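Local structure of N-hydroxyarylamine O-acetyltransferase (4DMO) at residues A[13-18]-A[35-40]; A[94-99]-A[108-113]; A[123-128]-A[184-189]. The protein probably transfers acetyl groups to arylamines and N-hydroxyarylamines, as an active arylamine N-acetyltransferase with a non-canonical catalytic triad. All coordinates share one frame; numbering follows the deposited sequence.

Interaction 1: A[13-18]-A[35-40]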
loop_
_atom_site.group_PDB
_atom_site.type_symbol
_atom_site.label_atom_id
_atom_site.label_comp_id
_atom_site.label_asym_id
_atom_site.label_seq_id
_atom_site.Cartn_x
_atom_site.Cartn_y
_atom_site.Cartn_z
ATOM N N ARG A 13 -10.559 -9.800 7.774
ATOM C CA ARG A 13 -10.511 -8.444 7.240
ATOM C C ARG A 13 -10.752 -8.448 5.724
ATOM O O ARG A 13 -11.521 -7.629 5.198
ATOM C CB ARG A 13 -9.174 -7.784 7.600
ATOM C CG ARG A 13 -9.073 -6.334 7.177
ATOM C CD ARG A 13 -10.027 -5.439 7.986
ATOM N NE ARG A 13 -9.676 -4.047 7.801
ATOM C CZ ARG A 13 -10.204 -3.217 6.911
ATOM N NH1 ARG A 13 -9.751 -1.964 6.841
ATOM N NH2 ARG A 13 -11.155 -3.612 6.088
ATOM N N LEU A 14 -10.128 -9.386 5.021
ATOM C CA LEU A 14 -10.237 -9.422 3.559
ATOM C C LEU A 14 -11.506 -10.070 3.054
ATOM O O LEU A 14 -11.791 -10.024 1.849
ATOM C CB LEU A 14 -9.029 -10.139 2.938
ATOM C CG LEU A 14 -7.836 -9.253 2.549
ATOM C CD1 LEU A 14 -7.423 -8.356 3.705
ATOM C CD2 LEU A 14 -6.659 -10.108 2.095
ATOM N N HIS A 15 -12.273 -10.670 3.963
ATOM C CA HIS A 15 -13.489 -11.409 3.576
ATOM C C HIS A 15 -13.221 -12.530 2.587
ATOM O O HIS A 15 -13.978 -12.725 1.625
ATOM C CB HIS A 15 -14.534 -10.475 2.972
ATOM C CG HIS A 15 -14.901 -9.334 3.863
ATOM N ND1 HIS A 15 -15.173 -9.497 5.205
ATOM C CD2 HIS A 15 -15.037 -8.011 3.612
ATOM C CE1 HIS A 15 -15.465 -8.324 5.738
ATOM N NE2 HIS A 15 -15.400 -7.409 4.788
ATOM N N ILE A 16 -12.145 -13.266 2.824
ATOM C CA ILE A 16 -11.818 -14.443 2.018
ATOM C C ILE A 16 -11.696 -15.691 2.908
ATOM O O ILE A 16 -11.557 -15.599 4.134
ATOM C CB ILE A 16 -10.491 -14.269 1.266
ATOM C CG1 ILE A 16 -9.343 -14.167 2.268
ATOM C CG2 ILE A 16 -10.577 -13.062 0.359
ATOM C CD1 ILE A 16 -7.999 -13.914 1.635
ATOM N N GLU A 17 -11.740 -16.860 2.288
ATOM C CA GLU A 17 -11.693 -18.112 3.041
ATOM C C GLU A 17 -10.426 -18.252 3.909
ATOM O O GLU A 17 -9.323 -17.940 3.478
ATOM C CB GLU A 17 -11.790 -19.295 2.071
ATOM C CG GLU A 17 -11.869 -20.650 2.769
ATOM C CD GLU A 17 -11.730 -21.827 1.813
ATOM O OE1 GLU A 17 -12.428 -21.815 0.772
ATOM O OE2 GLU A 17 -10.933 -22.756 2.106
ATOM N N GLU A 18 -10.581 -18.716 5.134
ATOM C CA GLU A 18 -9.429 -19.139 5.902
ATOM C C GLU A 18 -8.693 -20.229 5.106
ATOM O O GLU A 18 -9.302 -20.949 4.324
ATOM C CB GLU A 18 -9.859 -19.670 7.273
ATOM C CG GLU A 18 -10.405 -18.595 8.219
ATOM C CD GLU A 18 -10.654 -19.111 9.643
ATOM O OE1 GLU A 18 -10.465 -20.321 9.880
ATOM O OE2 GLU A 18 -10.998 -18.306 10.543
ATOM N N ALA A 35 -6.906 -4.921 -1.604
ATOM C CA ALA A 35 -7.158 -3.614 -2.201
ATOM C C ALA A 35 -8.601 -3.255 -2.099
ATOM O O ALA A 35 -8.922 -2.080 -2.034
ATOM C CB ALA A 35 -6.753 -3.582 -3.641
ATOM N N GLN A 36 -9.483 -4.262 -2.139
ATOM C CA GLN A 36 -10.924 -3.999 -2.084
ATOM C C GLN A 36 -11.386 -3.613 -0.671
ATOM O O GLN A 36 -12.399 -2.927 -0.500
ATOM C CB GLN A 36 -11.721 -5.204 -2.637
ATOM C CG GLN A 36 -11.515 -5.459 -4.153
ATOM C CD GLN A 36 -11.883 -4.239 -5.038
ATOM O OE1 GLN A 36 -12.946 -3.652 -4.909
ATOM N NE2 GLN A 36 -11.003 -3.900 -5.959
ATOM N N THR A 37 -10.612 -4.007 0.340
ATOM C CA THR A 37 -11.069 -3.872 1.720
ATOM C C THR A 37 -10.274 -2.893 2.587
ATOM O O THR A 37 -10.849 -2.252 3.438
ATOM C CB THR A 37 -11.146 -5.279 2.460
ATOM O OG1 THR A 37 -9.872 -5.955 2.427
ATOM C CG2 THR A 37 -12.258 -6.185 1.872
ATOM N N VAL A 38 -8.967 -2.802 2.384
ATOM C CA VAL A 38 -8.124 -1.940 3.180
ATOM C C VAL A 38 -7.727 -0.727 2.394
ATOM O O VAL A 38 -7.017 -0.819 1.402
ATOM C CB VAL A 38 -6.847 -2.639 3.623
ATOM C CG1 VAL A 38 -6.130 -1.794 4.638
ATOM C CG2 VAL A 38 -7.167 -4.010 4.193
ATOM N N PRO A 39 -8.210 0.434 2.821
ATOM C CA PRO A 39 -7.887 1.647 2.090
ATOM C C PRO A 39 -6.522 2.238 2.439
ATOM O O PRO A 39 -5.943 2.003 3.511
ATOM C CB PRO A 39 -9.000 2.596 2.505
ATOM C CG PRO A 39 -9.390 2.149 3.828
ATOM C CD PRO A 39 -9.175 0.676 3.891
ATOM N N PHE A 40 -6.021 3.027 1.491
ATOM C CA PHE A 40 -4.859 3.865 1.689
ATOM C C PHE A 40 -5.355 5.111 2.376
ATOM O O PHE A 40 -6.199 5.827 1.827
ATOM C CB PHE A 40 -4.246 4.194 0.312
ATOM C CG PHE A 40 -2.915 4.933 0.362
ATOM C CD1 PHE A 40 -1.739 4.257 0.629
ATOM C CD2 PHE A 40 -2.852 6.282 0.107
ATOM C CE1 PHE A 40 -0.511 4.937 0.664
ATOM C CE2 PHE A 40 -1.636 6.962 0.115
ATOM C CZ PHE A 40 -0.470 6.301 0.399
#

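Interaction 2: A[94-99]-A[108-113]. With KH2 (3-(1-methylpiperidinium-1-yl)propane-1-sulfonate), chain C.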
loop_
_atom_site.group_PDB
_atom_site.type_symbol
_atom_site.label_atom_id
_atom_site.label_comp_id
_atom_site.label_asym_id
_atom_site.label_seq_id
_atom_site.Cartn_x
_atom_site.Cartn_y
_atom_site.Cartn_z
ATOM N N GLY A 94 12.772 2.367 0.198
ATOM C CA GLY A 94 12.926 3.101 -1.030
ATOM C C GLY A 94 12.384 4.501 -0.922
ATOM O O GLY A 94 12.024 4.964 0.156
ATOM N N THR A 95 12.354 5.171 -2.070
ATOM C CA THR A 95 11.900 6.521 -2.164
ATOM C C THR A 95 11.018 6.652 -3.388
ATOM O O THR A 95 11.395 6.223 -4.478
ATOM C CB THR A 95 13.092 7.494 -2.299
ATOM O OG1 THR A 95 13.990 7.342 -1.190
ATOM C CG2 THR A 95 12.594 8.940 -2.376
ATOM N N VAL A 96 9.853 7.271 -3.214
ATOM C CA VAL A 96 8.908 7.494 -4.310
ATOM C C VAL A 96 9.382 8.649 -5.195
ATOM O O VAL A 96 10.075 9.571 -4.737
ATOM C CB VAL A 96 7.477 7.818 -3.785
ATOM C CG1 VAL A 96 6.496 8.119 -4.958
ATOM C CG2 VAL A 96 6.953 6.678 -2.937
ATOM N N TYR A 97 9.019 8.567 -6.472
ATOM C CA TYR A 97 9.332 9.610 -7.432
ATOM C C TYR A 97 8.065 10.332 -7.814
ATOM O O TYR A 97 7.008 9.730 -7.976
ATOM C CB TYR A 97 9.958 9.028 -8.683
ATOM C CG TYR A 97 10.513 10.065 -9.645
ATOM C CD1 TYR A 97 11.730 10.691 -9.373
ATOM C CD2 TYR A 97 9.852 10.383 -10.843
ATOM C CE1 TYR A 97 12.267 11.610 -10.232
ATOM C CE2 TYR A 97 10.393 11.318 -11.725
ATOM C CZ TYR A 97 11.604 11.930 -11.406
ATOM O OH TYR A 97 12.188 12.860 -12.245
ATOM N N ASN A 98 8.177 11.638 -7.939
ATOM C CA ASN A 98 7.048 12.431 -8.309
ATOM C C ASN A 98 7.193 12.778 -9.761
ATOM O O ASN A 98 7.746 13.813 -10.096
ATOM C CB ASN A 98 6.997 13.675 -7.449
ATOM C CG ASN A 98 5.642 14.327 -7.469
ATOM O OD1 ASN A 98 5.271 14.979 -8.442
ATOM N ND2 ASN A 98 4.876 14.132 -6.401
ATOM N N ALA A 99 6.738 11.875 -10.615
ATOM C CA ALA A 99 6.835 12.048 -12.054
ATOM C C ALA A 99 6.272 13.391 -12.512
ATOM O O ALA A 99 6.878 14.060 -13.351
ATOM C CB ALA A 99 6.126 10.914 -12.761
ATOM N N SER A 108 13.501 7.982 1.541
ATOM C CA SER A 108 13.262 6.799 2.355
ATOM C C SER A 108 11.898 6.810 2.981
ATOM O O SER A 108 11.687 6.299 4.083
ATOM C CB SER A 108 14.354 6.663 3.402
ATOM O OG SER A 108 15.615 6.583 2.766
ATOM N N GLY A 109 10.958 7.384 2.242
ATOM C CA GLY A 109 9.572 7.440 2.653
ATOM C C GLY A 109 8.786 6.175 2.333
ATOM O O GLY A 109 7.672 5.999 2.819
ATOM N N HIS A 110 9.349 5.283 1.527
ATOM C CA HIS A 110 8.600 4.108 1.122
ATOM C C HIS A 110 9.116 2.828 1.752
ATOM O O HIS A 110 10.321 2.625 1.954
ATOM C CB HIS A 110 8.593 3.947 -0.411
ATOM C CG HIS A 110 7.584 2.953 -0.920
ATOM N ND1 HIS A 110 6.244 3.260 -1.061
ATOM C CD2 HIS A 110 7.713 1.666 -1.342
ATOM C CE1 HIS A 110 5.596 2.212 -1.548
ATOM N NE2 HIS A 110 6.471 1.238 -1.743
ATOM N N ILE A 111 8.182 1.941 2.034
ATOM C CA ILE A 111 8.510 0.605 2.486
ATOM C C ILE A 111 7.715 -0.355 1.658
ATOM O O ILE A 111 6.582 -0.067 1.320
ATOM C CB ILE A 111 8.126 0.386 3.929
ATOM C CG1 ILE A 111 8.929 1.309 4.829
ATOM C CG2 ILE A 111 8.290 -1.086 4.324
ATOM C CD1 ILE A 111 10.386 0.977 4.917
ATOM N N ALA A 112 8.303 -1.495 1.338
ATOM C CA ALA A 112 7.632 -2.535 0.553
ATOM C C ALA A 112 8.167 -3.891 0.970
ATOM O O ALA A 112 9.059 -3.998 1.825
ATOM C CB ALA A 112 7.848 -2.318 -0.937
ATOM N N THR A 113 7.624 -4.924 0.349
ATOM C CA THR A 113 7.903 -6.294 0.717
ATOM C C THR A 113 8.472 -7.069 -0.464
ATOM O O THR A 113 7.974 -6.942 -1.579
ATOM C CB THR A 113 6.587 -6.979 1.139
ATOM O OG1 THR A 113 5.970 -6.254 2.208
ATOM C CG2 THR A 113 6.835 -8.400 1.586
HETATM S S KH2 C . 10.255 9.141 -15.803
HETATM C C1 KH2 C . 11.276 9.990 -14.645
HETATM O O1 KH2 C . 8.848 9.383 -15.593
HETATM N N2 KH2 C . 14.787 9.455 -13.298
HETATM O O2 KH2 C . 10.450 7.709 -15.808
HETATM C C4 KH2 C . 12.754 9.849 -14.719
HETATM O O4 KH2 C . 10.521 9.504 -17.180
HETATM C C7 KH2 C . 13.383 9.390 -13.463
HETATM C C11 KH2 C . 15.425 8.512 -14.149
HETATM C C12 KH2 C . 16.463 9.284 -11.494
HETATM C C13 KH2 C . 16.105 11.357 -12.579
HETATM C C14 KH2 C . 17.150 10.334 -12.294
HETATM C C15 KH2 C . 15.243 10.758 -13.634
HETATM C C16 KH2 C . 15.046 9.167 -11.918
#

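Interaction 3: A[123-128]-A[184-189]. With KH2 (3-(1-methylpiperidinium-1-yl)propane-1-sulfonate), chain C.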
loop_
_atom_site.group_PDB
_atom_site.type_symbol
_atom_site.label_atom_id
_atom_site.label_comp_id
_atom_site.label_asym_id
_atom_site.label_seq_id
_atom_site.Cartn_x
_atom_site.Cartn_y
_atom_site.Cartn_z
ATOM N N LEU A 123 8.396 -8.630 -5.956
ATOM C CA LEU A 123 8.005 -7.478 -5.158
ATOM C C LEU A 123 6.526 -7.613 -4.825
ATOM O O LEU A 123 5.683 -7.725 -5.723
ATOM C CB LEU A 123 8.219 -6.210 -5.955
ATOM C CG LEU A 123 7.847 -4.851 -5.382
ATOM C CD1 LEU A 123 8.821 -4.419 -4.285
ATOM C CD2 LEU A 123 7.838 -3.864 -6.523
ATOM N N ILE A 124 6.214 -7.603 -3.533
ATOM C CA ILE A 124 4.826 -7.575 -3.080
ATOM C C ILE A 124 4.410 -6.140 -2.679
ATOM O O ILE A 124 4.847 -5.609 -1.651
ATOM C CB ILE A 124 4.637 -8.542 -1.893
ATOM C CG1 ILE A 124 5.218 -9.923 -2.258
ATOM C CG2 ILE A 124 3.169 -8.603 -1.470
ATOM C CD1 ILE A 124 4.656 -10.548 -3.574
ATOM N N GLU A 125 3.566 -5.526 -3.500
ATOM C CA GLU A 125 3.221 -4.120 -3.322
ATOM C C GLU A 125 1.728 -3.931 -3.148
ATOM O O GLU A 125 0.946 -4.030 -4.101
ATOM C CB GLU A 125 3.723 -3.270 -4.502
ATOM C CG GLU A 125 3.439 -1.790 -4.376
ATOM C CD GLU A 125 4.010 -1.206 -3.095
ATOM O OE1 GLU A 125 5.257 -1.097 -2.994
ATOM O OE2 GLU A 125 3.203 -0.826 -2.208
ATOM N N VAL A 126 1.349 -3.607 -1.908
ATOM C CA VAL A 126 -0.050 -3.381 -1.561
ATOM C C VAL A 126 -0.307 -1.989 -0.939
ATOM O O VAL A 126 -1.443 -1.687 -0.534
ATOM C CB VAL A 126 -0.554 -4.485 -0.611
ATOM C CG1 VAL A 126 -0.399 -5.822 -1.297
ATOM C CG2 VAL A 126 0.222 -4.454 0.694
ATOM N N GLY A 127 0.718 -1.123 -0.939
ATOM C CA GLY A 127 0.635 0.133 -0.222
ATOM C C GLY A 127 0.907 1.416 -0.966
ATOM O O GLY A 127 0.941 2.492 -0.357
ATOM N N PHE A 128 1.075 1.320 -2.269
ATOM C CA PHE A 128 1.496 2.464 -3.085
ATOM C C PHE A 128 0.279 3.224 -3.559
ATOM O O PHE A 128 0.045 3.346 -4.765
ATOM C CB PHE A 128 2.286 1.974 -4.321
ATOM C CG PHE A 128 3.026 3.055 -5.070
ATOM C CD1 PHE A 128 3.193 2.970 -6.438
ATOM C CD2 PHE A 128 3.580 4.135 -4.407
ATOM C CE1 PHE A 128 3.894 3.956 -7.146
ATOM C CE2 PHE A 128 4.273 5.111 -5.102
ATOM C CZ PHE A 128 4.436 5.009 -6.480
ATOM N N LEU A 184 8.795 6.136 -13.682
ATOM C CA LEU A 184 9.306 5.685 -12.417
ATOM C C LEU A 184 8.273 5.884 -11.316
ATOM O O LEU A 184 7.761 6.993 -11.149
ATOM C CB LEU A 184 10.570 6.459 -12.085
ATOM C CG LEU A 184 11.211 6.127 -10.743
ATOM C CD1 LEU A 184 11.492 4.650 -10.643
ATOM C CD2 LEU A 184 12.502 6.950 -10.544
ATOM N N GLY A 185 7.962 4.794 -10.595
ATOM C CA GLY A 185 7.045 4.831 -9.461
ATOM C C GLY A 185 7.854 5.094 -8.218
ATOM O O GLY A 185 7.793 6.159 -7.603
ATOM N N TYR A 186 8.665 4.116 -7.869
ATOM C CA TYR A 186 9.683 4.373 -6.879
ATOM C C TYR A 186 10.952 3.568 -7.128
ATOM O O TYR A 186 10.962 2.557 -7.855
ATOM C CB TYR A 186 9.156 4.117 -5.471
ATOM C CG TYR A 186 8.687 2.700 -5.249
ATOM C CD1 TYR A 186 7.328 2.373 -5.299
ATOM C CD2 TYR A 186 9.597 1.698 -4.959
ATOM C CE1 TYR A 186 6.911 1.082 -5.088
ATOM C CE2 TYR A 186 9.183 0.407 -4.735
ATOM C CZ TYR A 186 7.846 0.102 -4.796
ATOM O OH TYR A 186 7.437 -1.196 -4.586
ATOM N N ALA A 187 12.024 4.092 -6.537
ATOM C CA ALA A 187 13.297 3.431 -6.486
ATOM C C ALA A 187 13.436 2.812 -5.109
ATOM O O ALA A 187 12.974 3.385 -4.108
ATOM C CB ALA A 187 14.420 4.455 -6.737
ATOM N N PHE A 188 14.071 1.648 -5.045
ATOM C CA PHE A 188 14.341 1.000 -3.763
ATOM C C PHE A 188 15.664 0.248 -3.792
ATOM O O PHE A 188 16.182 -0.033 -4.858
ATOM C CB PHE A 188 13.227 0.028 -3.382
ATOM C CG PHE A 188 13.069 -1.139 -4.339
ATOM C CD1 PHE A 188 12.373 -0.989 -5.527
ATOM C CD2 PHE A 188 13.595 -2.382 -4.035
ATOM C CE1 PHE A 188 12.211 -2.064 -6.398
ATOM C CE2 PHE A 188 13.447 -3.449 -4.913
ATOM C CZ PHE A 188 12.744 -3.286 -6.087
ATOM N N TYR A 189 16.193 -0.043 -2.606
ATOM C CA TYR A 189 17.354 -0.895 -2.435
ATOM C C TYR A 189 16.887 -2.332 -2.115
ATOM O O TYR A 189 15.953 -2.521 -1.326
ATOM C CB TYR A 189 18.222 -0.361 -1.290
ATOM C CG TYR A 189 18.824 0.992 -1.536
ATOM C CD1 TYR A 189 19.960 1.126 -2.338
ATOM C CD2 TYR A 189 18.266 2.158 -0.968
ATOM C CE1 TYR A 189 20.542 2.390 -2.579
ATOM C CE2 TYR A 189 18.849 3.446 -1.200
ATOM C CZ TYR A 189 19.988 3.529 -2.018
ATOM O OH TYR A 189 20.589 4.740 -2.285
HETATM S S KH2 C . 10.255 9.141 -15.803
HETATM C C1 KH2 C . 11.276 9.990 -14.645
HETATM O O1 KH2 C . 8.848 9.383 -15.593
HETATM N N2 KH2 C . 14.787 9.455 -13.298
HETATM O O2 KH2 C . 10.450 7.709 -15.808
HETATM C C4 KH2 C . 12.754 9.849 -14.719
HETATM O O4 KH2 C . 10.521 9.504 -17.180
HETATM C C7 KH2 C . 13.383 9.390 -13.463
HETATM C C11 KH2 C . 15.425 8.512 -14.149
HETATM C C12 KH2 C . 16.463 9.284 -11.494
HETATM C C13 KH2 C . 16.105 11.357 -12.579
HETATM C C14 KH2 C . 17.150 10.334 -12.294
HETATM C C15 KH2 C . 15.243 10.758 -13.634
HETATM C C16 KH2 C . 15.046 9.167 -11.918
#

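Interaction 1: A[13-18]-A[35-40]
R13 reaches from the last turn of helix 5-14 to the place where helix 27-37 ends, and its NH2 donates to T37 O at 3.0 Å. The bond is bent, with 133° at the hydrogen, and the nitrogen stands well above the carbonyl plane. Two torsions deliver the guanidinium there: CG lies anti to the backbone N (chi1 -176°), and the chain then turns at chi2. V38 CG2 sits over the centre of one guanidinium face, 4.1 Å above its plane, while P39 CD lies 4.0 Å from NH1. The other two nitrogens are held as well, NE by I62 O and NH1 by R67 O, so three backbone carbonyls hold the group in its rotation, and a methyl covers one face.

T37 packs between the two helix ends. Its OG1, placed between the backbone N and the carbonyl carbon (chi1 57°), bonds back to A33 O one turn earlier, and L14 CD1 packs against this oxygen at 3.7 Å, the two side chains meeting at about a right angle. The other branch, CG2, touches H15 CD2 at 3.8 Å. H15 has a positive phi and closes helix 5-14 with a Schellman motif, which turns the chain away after this contact. Two helix C-termini joined through an arginine and a threonine thus pack together in the N-terminal helical region of the arylamine N-acetyltransferase fold.

Interaction 2: A[94-99]-A[108-113]
The carbonyl oxygen of G94 is approached twice by the 108-113 segment: H110 N donates to it at 3.0 Å, and S108 CA adds a CA-H...O contact at 3.1 Å. G94 N returns a bond of 3.0 Å to H110 O, completing an antiparallel hydrogen-bonded pair. Two residues of the second segment, G109 and H110, stand opposite the single G94, a classic beta bulge. Beyond it the chain is held by a side chain, since T95 OG1 accepts S108 N at 2.8 Å in a nearly straight bond (170°). That hydroxyl lies beside its own backbone N, with the methyl CG2 anti to that nitrogen.

H110 leaves the bulge with CG anti to the backbone N (chi1 -166°), and V96 CG2 lies obliquely against its ring, 4.0 Å from ND1. Further along strand 88-98, the ring of Y97 offers one face to the propyl chain of KH2, with C7 3.7 Å above the plane, displaced toward the rim. W104 meets this tyrosine edge-to-face.

H110 NE2 is bonded to E125 OE1, and its side chain touches C71. The backbone bonds round the bulge help to set the position of a histidine whose neighbours C71 and E125 are consistent with the Cys-His-Glu triad of this enzyme.

Interaction 3: A[123-128]-A[184-189]
The polar part of this contact is a meeting of Y186 OH with E125 OE1 at 2.7 Å, a weak hydrogen bond donated by the tyrosine. They meet head-on, the carboxylate turned 78° from the plane of the phenol ring. E125 is bent at chi2 (56°), and its other oxygen, OE2, accepts G127 N at 2.8 Å through the anti lone pair and also bonds N75 ND2. Because OE1 serves H110 too, both oxygens are shared, and the carboxylate of this probable triad glutamate is held from several sides. At the far end, L184 N donates to KH2 O2 at 3.1 Å.

The aromatic part is a T-shaped pair. Y186 points its edge at F128, with CD1 4.0 Å above the centre of the phenyl face and the planes at 87°. F128 CZ also lies 3.7 Å from G185 O.

Apolar contacts are made by L123, whose CD2 lies 4.3 Å from Y186 CZ; its CD1 only just reaches F188 CZ. Both L123 methyls, as well as the carboxylate, flank the tyrosine hydroxyl. L184 CD2 touches the ligand at C16.

Strands 103-117 and 88-98 lie between strands 120-124 and 183-188 in the sheet, so L123 and the loop after it (E125, F128) reach Y186 across the two strands between, with helix 71-84 supplying N75 and strand 163-168 packing L165 against L123 and Y186.

In the fold
Following the chain, interaction 1 comes first and closes a short loop containing most of helix 27-37, bringing together the ends of two N-terminal helices. Three more helices follow, the last being 71-84, before interaction 2 closes a hairpin within the eight-stranded sheet. Interaction 3 closes the longest loop, of 55 residues, which includes strands 137-138 to 163-168 and a gap in the model. The three are in series, neither nesting nor crossing. Interactions 2 and 3 nevertheless interlock in space, through probable backbone bonds T113 O to I124 N and T95 N to A187 O, and both touch KH2. Interaction 1 meets interaction 3 where F40 packs on G127, joining the start of the five-stranded sheet to the loop after strand 120-124.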